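Local coordinates for carboxylesterase (Ferroplasma acidiphilum, PDB 3WJ2), which probably hydrolyses carboxylic ester bonds, as an alpha/beta-hydrolase-fold carboxylesterase of an acid-loving archaeon, at residues T247-P252 / R275-I280; I50-D55 / A67-D72; L165-R170 / L232-F237; E147-V152 / M176-V181. All coordinates share one frame; numbering follows the deposited sequence.

Contact 1 (T247-P252 / R275-I280); sequences TNEYDP and RGIGMI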
# COMPACT_ATOMS: atom_id res chain seq x y z
N THR B 247 11.95 -7.42 -7.40
CA THR B 247 10.54 -7.80 -7.23
C THR B 247 9.73 -7.06 -8.29
O THR B 247 10.21 -6.17 -9.00
CB THR B 247 10.02 -7.29 -5.80
OG1 THR B 247 9.88 -5.87 -5.85
CG2 THR B 247 11.09 -7.63 -4.75
N ASN B 248 8.50 -7.56 -8.42
CA ASN B 248 7.59 -6.96 -9.46
C ASN B 248 6.40 -6.33 -8.72
O ASN B 248 5.86 -6.94 -7.80
CB ASN B 248 7.01 -8.11 -10.29
CG ASN B 248 8.13 -8.93 -10.96
OD1 ASN B 248 8.89 -8.41 -11.75
ND2 ASN B 248 8.18 -10.20 -10.64
N GLU B 249 6.03 -5.14 -9.18
CA GLU B 249 4.83 -4.49 -8.53
C GLU B 249 3.58 -5.34 -8.44
O GLU B 249 2.98 -5.44 -7.36
CB GLU B 249 4.55 -3.20 -9.31
CG GLU B 249 3.45 -2.41 -8.59
CD GLU B 249 3.22 -1.07 -9.21
OE1 GLU B 249 3.73 -0.72 -10.28
OE2 GLU B 249 2.50 -0.26 -8.53
N TYR B 250 3.24 -6.03 -9.54
CA TYR B 250 1.92 -6.71 -9.54
C TYR B 250 2.09 -8.21 -9.52
O TYR B 250 1.96 -8.88 -10.52
CB TYR B 250 1.25 -6.26 -10.86
CG TYR B 250 0.84 -4.77 -10.84
CD1 TYR B 250 -0.10 -4.33 -9.93
CD2 TYR B 250 1.38 -3.89 -11.73
CE1 TYR B 250 -0.45 -2.93 -9.92
CE2 TYR B 250 1.00 -2.56 -11.80
CZ TYR B 250 0.08 -2.11 -10.87
OH TYR B 250 -0.34 -0.79 -10.93
N ASP B 251 2.54 -8.69 -8.40
CA ASP B 251 2.97 -10.14 -8.35
C ASP B 251 2.62 -10.59 -6.94
O ASP B 251 2.98 -9.94 -5.93
CB ASP B 251 4.51 -10.18 -8.57
CG ASP B 251 5.13 -11.55 -8.36
OD1 ASP B 251 4.56 -12.51 -7.92
OD2 ASP B 251 6.33 -11.58 -8.75
N PRO B 252 1.88 -11.69 -6.80
CA PRO B 252 1.54 -12.18 -5.43
C PRO B 252 2.76 -12.43 -4.52
O PRO B 252 2.67 -12.34 -3.29
CB PRO B 252 0.71 -13.43 -5.64
CG PRO B 252 0.98 -13.83 -7.12
CD PRO B 252 1.43 -12.63 -7.87
N ARG B 275 11.96 -2.73 -7.02
CA ARG B 275 10.64 -3.19 -7.48
C ARG B 275 10.37 -2.61 -8.84
O ARG B 275 10.52 -1.40 -9.02
CB ARG B 275 9.55 -2.68 -6.51
CG ARG B 275 8.15 -2.99 -7.01
CD ARG B 275 7.09 -2.07 -6.30
NE ARG B 275 6.92 -2.50 -4.89
CZ ARG B 275 5.81 -2.15 -4.23
NH1 ARG B 275 4.90 -1.26 -4.79
NH2 ARG B 275 5.66 -2.69 -2.99
N GLY B 276 10.09 -3.53 -9.78
CA GLY B 276 9.80 -3.01 -11.17
C GLY B 276 8.38 -2.51 -11.24
O GLY B 276 7.43 -3.30 -11.00
N ILE B 277 8.27 -1.21 -11.57
CA ILE B 277 6.93 -0.56 -11.61
C ILE B 277 6.17 -1.11 -12.83
O ILE B 277 6.72 -1.17 -13.94
CB ILE B 277 7.12 0.92 -11.61
CG1 ILE B 277 7.64 1.34 -10.21
CG2 ILE B 277 5.72 1.64 -11.81
CD1 ILE B 277 8.33 2.72 -10.27
N GLY B 278 4.96 -1.56 -12.59
CA GLY B 278 4.15 -2.15 -13.68
C GLY B 278 4.51 -3.55 -14.06
O GLY B 278 3.91 -4.10 -15.02
N MET B 279 5.49 -4.19 -13.43
CA MET B 279 5.86 -5.53 -13.85
C MET B 279 5.05 -6.65 -13.15
O MET B 279 4.41 -6.41 -12.09
CB MET B 279 7.34 -5.79 -13.46
CG MET B 279 8.29 -4.78 -14.09
SD MET B 279 8.42 -5.22 -15.91
CE MET B 279 7.70 -3.75 -16.66
N ILE B 280 5.01 -7.85 -13.78
CA ILE B 280 4.27 -9.00 -13.26
C ILE B 280 5.26 -10.17 -13.03
O ILE B 280 6.45 -10.10 -13.44
CB ILE B 280 3.16 -9.48 -14.26
CG1 ILE B 280 3.81 -9.79 -15.61
CG2 ILE B 280 2.05 -8.43 -14.29
CD1 ILE B 280 2.76 -10.63 -16.43

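Contact 2 (I50-D55 / A67-D72); sequences IKEIKD and ARMYDD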
# COMPACT_ATOMS: atom_id res chain seq x y z
N ILE B 50 26.12 -15.93 -28.94
CA ILE B 50 27.13 -16.02 -27.92
C ILE B 50 28.40 -16.74 -28.44
O ILE B 50 28.27 -17.80 -29.03
CB ILE B 50 26.59 -16.84 -26.67
CG1 ILE B 50 25.40 -16.07 -26.08
CG2 ILE B 50 27.72 -17.08 -25.63
CD1 ILE B 50 25.81 -14.75 -25.48
N LYS B 51 29.56 -16.18 -28.14
CA LYS B 51 30.86 -16.77 -28.62
C LYS B 51 31.07 -18.24 -28.28
O LYS B 51 31.38 -19.08 -29.15
CB LYS B 51 32.02 -16.00 -28.07
CG LYS B 51 32.15 -14.61 -28.64
CD LYS B 51 33.50 -14.04 -28.25
CE LYS B 51 33.57 -12.59 -28.77
NZ LYS B 51 32.97 -11.64 -27.76
N GLU B 52 30.90 -18.60 -27.01
CA GLU B 52 31.07 -20.00 -26.64
C GLU B 52 29.94 -20.55 -25.80
O GLU B 52 29.55 -19.91 -24.79
CB GLU B 52 32.45 -20.28 -26.02
CG GLU B 52 32.93 -19.69 -24.73
CD GLU B 52 33.96 -20.61 -23.96
OE1 GLU B 52 34.12 -20.46 -22.70
OE2 GLU B 52 34.59 -21.49 -24.61
N ILE B 53 29.44 -21.69 -26.22
CA ILE B 53 28.40 -22.40 -25.45
C ILE B 53 28.85 -23.86 -25.30
O ILE B 53 29.23 -24.52 -26.29
CB ILE B 53 27.03 -22.32 -26.06
CG1 ILE B 53 26.61 -20.83 -26.28
CG2 ILE B 53 25.89 -23.09 -25.19
CD1 ILE B 53 25.17 -20.62 -26.62
N LYS B 54 28.80 -24.38 -24.08
CA LYS B 54 29.24 -25.74 -23.86
C LYS B 54 28.34 -26.43 -22.85
O LYS B 54 28.05 -25.86 -21.78
CB LYS B 54 30.64 -25.79 -23.40
CG LYS B 54 31.11 -27.25 -23.32
CD LYS B 54 32.57 -27.35 -22.83
CE LYS B 54 33.13 -28.76 -23.01
NZ LYS B 54 32.34 -29.82 -22.32
N ASP B 55 28.00 -27.67 -23.16
CA ASP B 55 27.18 -28.54 -22.30
C ASP B 55 28.04 -29.42 -21.41
O ASP B 55 29.09 -29.99 -21.86
CB ASP B 55 26.32 -29.40 -23.19
CG ASP B 55 25.09 -28.65 -23.66
OD1 ASP B 55 24.89 -27.62 -23.04
OD2 ASP B 55 24.36 -29.08 -24.55
N ALA B 67 24.11 -29.27 -17.32
CA ALA B 67 24.44 -27.82 -17.17
C ALA B 67 24.88 -27.25 -18.49
O ALA B 67 25.54 -27.98 -19.27
CB ALA B 67 25.47 -27.59 -16.18
N ARG B 68 24.47 -26.04 -18.80
CA ARG B 68 24.96 -25.37 -20.02
C ARG B 68 25.68 -24.11 -19.64
O ARG B 68 25.09 -23.22 -18.96
CB ARG B 68 23.83 -25.12 -21.02
CG ARG B 68 24.28 -24.40 -22.26
CD ARG B 68 23.21 -24.38 -23.32
NE ARG B 68 22.90 -25.74 -23.83
CZ ARG B 68 21.80 -26.13 -24.49
NH1 ARG B 68 20.77 -25.28 -24.78
NH2 ARG B 68 21.70 -27.42 -24.86
N MET B 69 26.91 -23.94 -20.14
CA MET B 69 27.73 -22.80 -19.88
C MET B 69 27.74 -21.84 -21.09
O MET B 69 27.83 -22.29 -22.25
CB MET B 69 29.16 -23.27 -19.63
CG MET B 69 30.08 -22.25 -19.20
SD MET B 69 30.68 -21.06 -20.40
CE MET B 69 31.43 -21.94 -21.85
N TYR B 70 27.42 -20.58 -20.84
CA TYR B 70 27.34 -19.53 -21.89
C TYR B 70 28.40 -18.54 -21.58
O TYR B 70 28.48 -18.03 -20.41
CB TYR B 70 26.00 -18.79 -21.82
CG TYR B 70 24.79 -19.65 -21.95
CD1 TYR B 70 24.16 -19.83 -23.19
CD2 TYR B 70 24.24 -20.35 -20.82
CE1 TYR B 70 23.04 -20.59 -23.29
CE2 TYR B 70 23.17 -21.11 -20.91
CZ TYR B 70 22.50 -21.25 -22.15
OH TYR B 70 21.35 -21.99 -22.27
N ASP B 71 29.25 -18.16 -22.55
CA ASP B 71 30.33 -17.26 -22.20
C ASP B 71 30.61 -16.43 -23.45
O ASP B 71 31.00 -17.01 -24.49
CB ASP B 71 31.59 -18.07 -21.86
CG ASP B 71 32.76 -17.22 -21.43
OD1 ASP B 71 32.61 -15.98 -21.27
OD2 ASP B 71 33.87 -17.83 -21.23
N ASP B 72 30.25 -15.16 -23.39
CA ASP B 72 30.47 -14.29 -24.57
C ASP B 72 31.77 -13.52 -24.49
O ASP B 72 31.97 -12.56 -25.27
CB ASP B 72 29.33 -13.27 -24.63
CG ASP B 72 29.08 -12.72 -26.07
OD1 ASP B 72 29.19 -13.46 -27.06
OD2 ASP B 72 28.72 -11.51 -26.17

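Contact 3 (L165-R170 / L232-F237); sequences LCLKCR and LVADDF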
# COMPACT_ATOMS: atom_id res chain seq x y z
N LEU B 165 20.40 -21.96 -0.70
CA LEU B 165 21.71 -22.64 -0.66
C LEU B 165 22.66 -21.70 0.10
O LEU B 165 23.54 -22.22 0.82
CB LEU B 165 22.23 -23.07 -2.05
CG LEU B 165 22.77 -21.96 -2.94
CD1 LEU B 165 24.25 -21.80 -2.72
CD2 LEU B 165 22.60 -22.44 -4.41
N CYS B 166 22.51 -20.37 -0.02
CA CYS B 166 23.39 -19.42 0.69
C CYS B 166 23.20 -19.60 2.18
O CYS B 166 24.20 -19.63 2.91
CB CYS B 166 23.12 -17.99 0.32
SG CYS B 166 23.68 -17.69 -1.42
N LEU B 167 21.97 -19.77 2.60
CA LEU B 167 21.70 -19.96 4.05
C LEU B 167 22.41 -21.23 4.53
O LEU B 167 23.00 -21.27 5.63
CB LEU B 167 20.20 -20.19 4.29
CG LEU B 167 19.42 -18.92 4.38
CD1 LEU B 167 17.96 -19.24 4.43
CD2 LEU B 167 19.79 -18.10 5.79
N LYS B 168 22.37 -22.31 3.75
CA LYS B 168 23.04 -23.56 4.22
C LYS B 168 24.57 -23.41 4.21
O LYS B 168 25.29 -23.96 5.13
CB LYS B 168 22.59 -24.75 3.34
CG LYS B 168 23.25 -26.07 3.85
CD LYS B 168 22.72 -27.34 3.22
CE LYS B 168 23.75 -28.51 3.56
NZ LYS B 168 22.96 -29.78 3.09
N CYS B 169 25.16 -22.72 3.23
CA CYS B 169 26.62 -22.41 3.23
C CYS B 169 26.93 -21.65 4.50
O CYS B 169 27.93 -22.03 5.18
CB CYS B 169 27.04 -21.53 2.02
SG CYS B 169 26.91 -22.40 0.43
N ARG B 170 26.04 -20.75 4.89
CA ARG B 170 26.35 -19.90 6.07
C ARG B 170 26.30 -20.80 7.29
O ARG B 170 27.29 -20.78 8.17
CB ARG B 170 25.33 -18.73 6.08
CG ARG B 170 25.63 -17.56 7.11
CD ARG B 170 25.29 -18.00 8.51
NE ARG B 170 23.94 -18.58 8.70
CZ ARG B 170 22.79 -17.90 8.68
NH1 ARG B 170 22.81 -16.57 8.50
NH2 ARG B 170 21.63 -18.53 8.86
N LEU B 232 12.55 -17.40 4.57
CA LEU B 232 12.06 -16.40 5.50
C LEU B 232 11.86 -17.03 6.87
O LEU B 232 11.65 -16.26 7.80
CB LEU B 232 10.73 -15.76 4.97
CG LEU B 232 11.11 -14.57 4.15
CD1 LEU B 232 9.85 -14.13 3.29
CD2 LEU B 232 11.59 -13.33 5.02
N VAL B 233 11.91 -18.34 7.01
CA VAL B 233 11.78 -18.93 8.38
C VAL B 233 13.11 -18.98 9.11
O VAL B 233 13.10 -19.42 10.31
CB VAL B 233 10.94 -20.26 8.36
CG1 VAL B 233 9.57 -20.05 7.69
CG2 VAL B 233 11.66 -21.32 7.75
N ALA B 234 14.25 -18.63 8.49
CA ALA B 234 15.59 -18.58 9.14
C ALA B 234 15.49 -17.63 10.33
O ALA B 234 14.72 -16.69 10.34
CB ALA B 234 16.67 -18.09 8.22
N ASP B 235 16.26 -17.92 11.34
CA ASP B 235 16.19 -16.99 12.47
C ASP B 235 17.36 -15.98 12.46
O ASP B 235 17.39 -15.07 13.29
CB ASP B 235 16.00 -17.76 13.80
CG ASP B 235 17.05 -18.80 14.01
OD1 ASP B 235 18.19 -18.60 13.52
OD2 ASP B 235 16.72 -19.84 14.69
N ASP B 236 18.27 -16.07 11.48
CA ASP B 236 19.46 -15.28 11.44
C ASP B 236 19.84 -15.07 9.96
O ASP B 236 19.97 -16.07 9.23
CB ASP B 236 20.59 -16.05 12.14
CG ASP B 236 21.95 -15.33 12.07
OD1 ASP B 236 21.97 -14.15 11.76
OD2 ASP B 236 23.00 -15.93 12.43
N PHE B 237 19.98 -13.80 9.55
CA PHE B 237 20.46 -13.49 8.20
C PHE B 237 21.88 -12.97 8.11
O PHE B 237 22.31 -12.54 7.04
CB PHE B 237 19.43 -12.58 7.56
CG PHE B 237 18.09 -13.24 7.47
CD1 PHE B 237 17.84 -14.21 6.44
CD2 PHE B 237 17.09 -12.93 8.32
CE1 PHE B 237 16.60 -14.85 6.38
CE2 PHE B 237 15.89 -13.51 8.31
CZ PHE B 237 15.58 -14.50 7.28

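Contact 4 (E147-V152 / M176-V181); sequences EGRIGV and MPAVQV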
# COMPACT_ATOMS: atom_id res chain seq x y z
N GLU B 147 38.64 -18.97 -13.32
CA GLU B 147 39.78 -18.50 -12.53
C GLU B 147 39.38 -17.56 -11.42
O GLU B 147 40.11 -17.43 -10.43
CB GLU B 147 40.83 -17.81 -13.46
CG GLU B 147 41.38 -18.77 -14.54
CD GLU B 147 41.84 -20.11 -13.96
OE1 GLU B 147 42.58 -20.09 -12.95
OE2 GLU B 147 41.46 -21.21 -14.49
N GLY B 148 38.20 -16.90 -11.56
CA GLY B 148 37.81 -15.89 -10.57
C GLY B 148 36.72 -16.44 -9.65
O GLY B 148 36.82 -17.59 -9.15
N ARG B 149 35.71 -15.60 -9.44
CA ARG B 149 34.71 -15.86 -8.37
C ARG B 149 33.46 -16.45 -8.94
O ARG B 149 33.29 -16.48 -10.17
CB ARG B 149 34.32 -14.58 -7.61
CG ARG B 149 35.52 -13.90 -6.88
CD ARG B 149 35.16 -12.71 -5.91
NE ARG B 149 36.31 -12.24 -5.11
CZ ARG B 149 37.10 -11.20 -5.42
NH1 ARG B 149 36.90 -10.52 -6.55
NH2 ARG B 149 38.12 -10.83 -4.62
N ILE B 150 32.66 -17.10 -8.07
CA ILE B 150 31.38 -17.74 -8.46
C ILE B 150 30.27 -17.21 -7.61
O ILE B 150 30.37 -17.29 -6.36
CB ILE B 150 31.53 -19.25 -8.28
CG1 ILE B 150 32.71 -19.76 -9.17
CG2 ILE B 150 30.22 -19.97 -8.70
CD1 ILE B 150 32.98 -21.24 -8.92
N GLY B 151 29.22 -16.70 -8.29
CA GLY B 151 27.95 -16.29 -7.58
C GLY B 151 26.84 -17.23 -8.02
O GLY B 151 27.04 -18.16 -8.79
N VAL B 152 25.70 -17.00 -7.41
CA VAL B 152 24.51 -17.81 -7.73
C VAL B 152 23.36 -16.91 -8.02
O VAL B 152 23.30 -15.78 -7.56
CB VAL B 152 24.13 -18.81 -6.63
CG1 VAL B 152 25.26 -19.86 -6.46
CG2 VAL B 152 23.86 -18.11 -5.25
N MET B 176 31.20 -19.71 0.48
CA MET B 176 29.90 -19.11 0.24
C MET B 176 30.01 -18.51 -1.21
O MET B 176 31.06 -18.05 -1.67
CB MET B 176 29.66 -18.02 1.40
CG MET B 176 29.05 -18.61 2.95
SD MET B 176 28.02 -17.13 3.06
CE MET B 176 26.93 -17.84 1.83
N PRO B 177 28.87 -18.49 -1.95
CA PRO B 177 28.89 -17.73 -3.22
C PRO B 177 29.23 -16.25 -3.07
O PRO B 177 29.01 -15.67 -1.98
CB PRO B 177 27.43 -17.85 -3.70
CG PRO B 177 26.90 -19.09 -3.01
CD PRO B 177 27.52 -19.02 -1.64
N ALA B 178 29.76 -15.63 -4.16
CA ALA B 178 30.20 -14.26 -4.12
C ALA B 178 29.03 -13.26 -4.06
O ALA B 178 29.20 -12.17 -3.58
CB ALA B 178 31.07 -13.98 -5.34
N VAL B 179 27.88 -13.69 -4.63
CA VAL B 179 26.71 -12.82 -4.72
C VAL B 179 25.51 -13.75 -4.91
O VAL B 179 25.74 -14.88 -5.38
CB VAL B 179 26.87 -11.80 -5.83
CG1 VAL B 179 27.02 -12.48 -7.27
CG2 VAL B 179 25.59 -10.85 -5.78
N GLN B 180 24.35 -13.29 -4.47
CA GLN B 180 23.09 -13.97 -4.74
C GLN B 180 22.24 -13.03 -5.50
O GLN B 180 21.91 -11.97 -5.00
CB GLN B 180 22.45 -14.54 -3.43
CG GLN B 180 22.23 -13.44 -2.34
CD GLN B 180 21.60 -14.00 -1.10
OE1 GLN B 180 20.69 -14.79 -1.18
NE2 GLN B 180 22.12 -13.56 0.11
N VAL B 181 21.86 -13.42 -6.72
CA VAL B 181 21.10 -12.47 -7.61
C VAL B 181 19.69 -13.11 -7.70
O VAL B 181 19.49 -14.26 -8.23
CB VAL B 181 21.70 -12.47 -8.96
CG1 VAL B 181 20.84 -11.47 -9.79
CG2 VAL B 181 23.13 -11.96 -8.90

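Contact 1 (T247-P252 / R275-I280)
Thr247 and Asn248 run parallel to Arg275 and Gly276 as neighbouring strands, with Gly276 N bonded to Thr247 O at 2.8 Å and Glu249 N to Gly276 O at 2.9 Å. Both chains then turn a corner, the second through a type II turn from Gly276 to Met279. Gly276 O therefore serves two donors, Glu249 N and Met279 N, which arrive from opposite faces of its carbonyl plane. Glu249 holds the turn from across the contact. Its CG is anti to the backbone N (chi1 -173°) and the chain stays extended, which carries OE1 to Gly278 N at 2.7 Å, where it accepts through its anti lone pair. The other oxygen, OE2, makes salt bridges with Lys262 of the second subunit and Arg194 of the third. Tyr250 N reaches Met279 O at 2.8 Å. The Tyr250 ring turns its edge to the turn, CE2 lying 3.7 Å from Gly278 CA, while Glu249 CG sits over the centre of one face; the Tyr250 OH binds Glu198 of the third subunit. At the start of the strands Thr247 OG1 packs 3.3 Å from Arg275 CB, and both polar ends converge on Glu258. Asn248 OD1, bonded to Ser283, lies 3.5 Å from Met279 CB. The pairing closes the beta-alpha-beta unit of strand 243-248, helix 254-266 and strand 271-280. In alpha/beta hydrolases the loop after the penultimate strand, here 243-248, commonly carries the acid of the catalytic triad, consistent with that role for Asp251, which touches His281.

Contact 2 (I50-D55 / A67-D72)
Ile53 and Tyr70 form one of the non-hydrogen-bonded pairs of an antiparallel hairpin, strands 52-60 and 63-71, at one margin of the central sheet. The strand axes approach to 4.7 Å and their directions differ by 168°. Reciprocal backbone bonds flank this pair: Met69 N meets Lys54 O at 2.8 Å, almost straight, and Asp71 N meets Glu52 O at 2.9 Å. On the face with Ile53 and Tyr70, Arg68 grips Asp55 side-on. NE reaches OD1 of Asp55 at 2.8 Å and NH2 takes OD2, each oxygen using its syn lone pair, and the two flat groups are only 21° from coplanar. A bend at chi3 (-65°) turns the guanidinium sharply off the line of its aliphatic chain, whose CD lies 3.5 Å from Ile53 CG2. On the other face the side chains of Glu52 and Asp71 run side by side, their carboxylates turned well out of a common plane, with OE1 of Glu52 3.0 Å from OD2 of Asp71; this like-charge approach is probably eased by Lys109, which bridges OD2. Beyond the strand end Asp72 OD1 accepts Lys51 N at 2.9 Å, and the Lys51 chain, extended across Asp72, bends only at chi4 to bring NZ onto Asp72 O. Strand 63-71 continues the sheet by backbone bonds to strand 109-113, on which Met69 packs, while Tyr70 rests on helix 96-106, with its OH and Arg68 NH1 both bound to Asp96.

Contact 3 (L165-R170 / L232-F237)
Arg170 reaches from helix 157-172 of the alpha/beta hydrolase fold toward Asp236 in the loop that leads to strand 243-248, and this polar grip is backed by a small apolar patch around Leu167. The guanidinium meets the loop end-on: NH1 and NH2 both lie 3.0 Å from Asp236 O, which sits in the guanidinium plane. Neither bond is straight, each bending to 142° at the hydrogen, as expected when two donors share one oxygen. Both arrive from the same face of the peptide, NH1 well above the carbonyl plane and NH2 tilted from it by 33°. Bends at chi2 and chi3 fold the arginine chain so that it delivers its tip rather than its flank. Asp236 itself places OD2 over one face of the guanidinium, 4.0 Å from NH1, a long ion pair in which no N-H points at the oxygen; its OD1 is bonded to Ser238 OG. NH1 also binds Ser238 O, so one arginine holds successive parts of the loop. One helical turn earlier Leu167 CD2 faces Ala234 and approaches the Phe237 ring, which also meets the ring of Tyr260, the two planes at about 85°. The tightest apolar touch is Leu167 CD2 to Ala234 CB, at 4.0 Å.

Contact 4 (E147-V152 / M176-V181)
Val152 sets CG1 anti to its own carbonyl carbon (chi1 -64°), which spreads both methyls toward the Pro177 ring; CG1 and Pro177 CG lie 3.9 Å apart. Val179 takes a different staggered position (chi1 62°), with CG1 between its backbone N and carbonyl carbon, and so brings that methyl to 3.9 Å from Gly151 CA. Three backbone bonds fix the register. Val152 N gives to Val179 O at 2.9 Å, almost straight at 173°, and Val181 N returns to Val152 O at 2.9 Å, in the carbonyl plane. Further back Ile150 O accepts Ala178 N at 2.8 Å, one residue earlier than a regular parallel ladder would give, because the chain bends at Ala178. The bend also lets Ala178 CB rest 4.0 Å from CB of Arg149, a residue whose NH1 is bonded to Leu308 O. Phe134 of helix 125-139 touches Val152 and Pro177 alike, and Cys166 of helix 157-172 does the same. The arrangement is a parallel beta-alpha-beta crossover, strand 150-155, helix 157-172 and strand 180-183, in the core of the alpha/beta hydrolase sheet; its first strand runs toward the probable nucleophile elbow (Gly154, Ser156 and Gly158 of a GxSxG pattern).

In the fold
Contacts 1, 2 and 4 share one central sheet; within this chain contact 2 lies at one margin and contact 1 at the other, where the sheet runs on into a second subunit, their centres about 30 Å apart on opposite sides of the chain's centre. Contact 4 sits between them; strands 180-183 and 243-248 are neighbours, and its nearest atoms come within about 10 Å of contact 1. Contacts 3 and 4 touch through helix 157-172, their centres about 16 Å apart: Cys166 SG lies 3.8 Å from Val152 CG2, and Leu165 CD1 3.8 Å from Pro177 CG. Near the probable nucleophile elbow at Ser156, without touching it, lie the side chains of Val181 and Asn248.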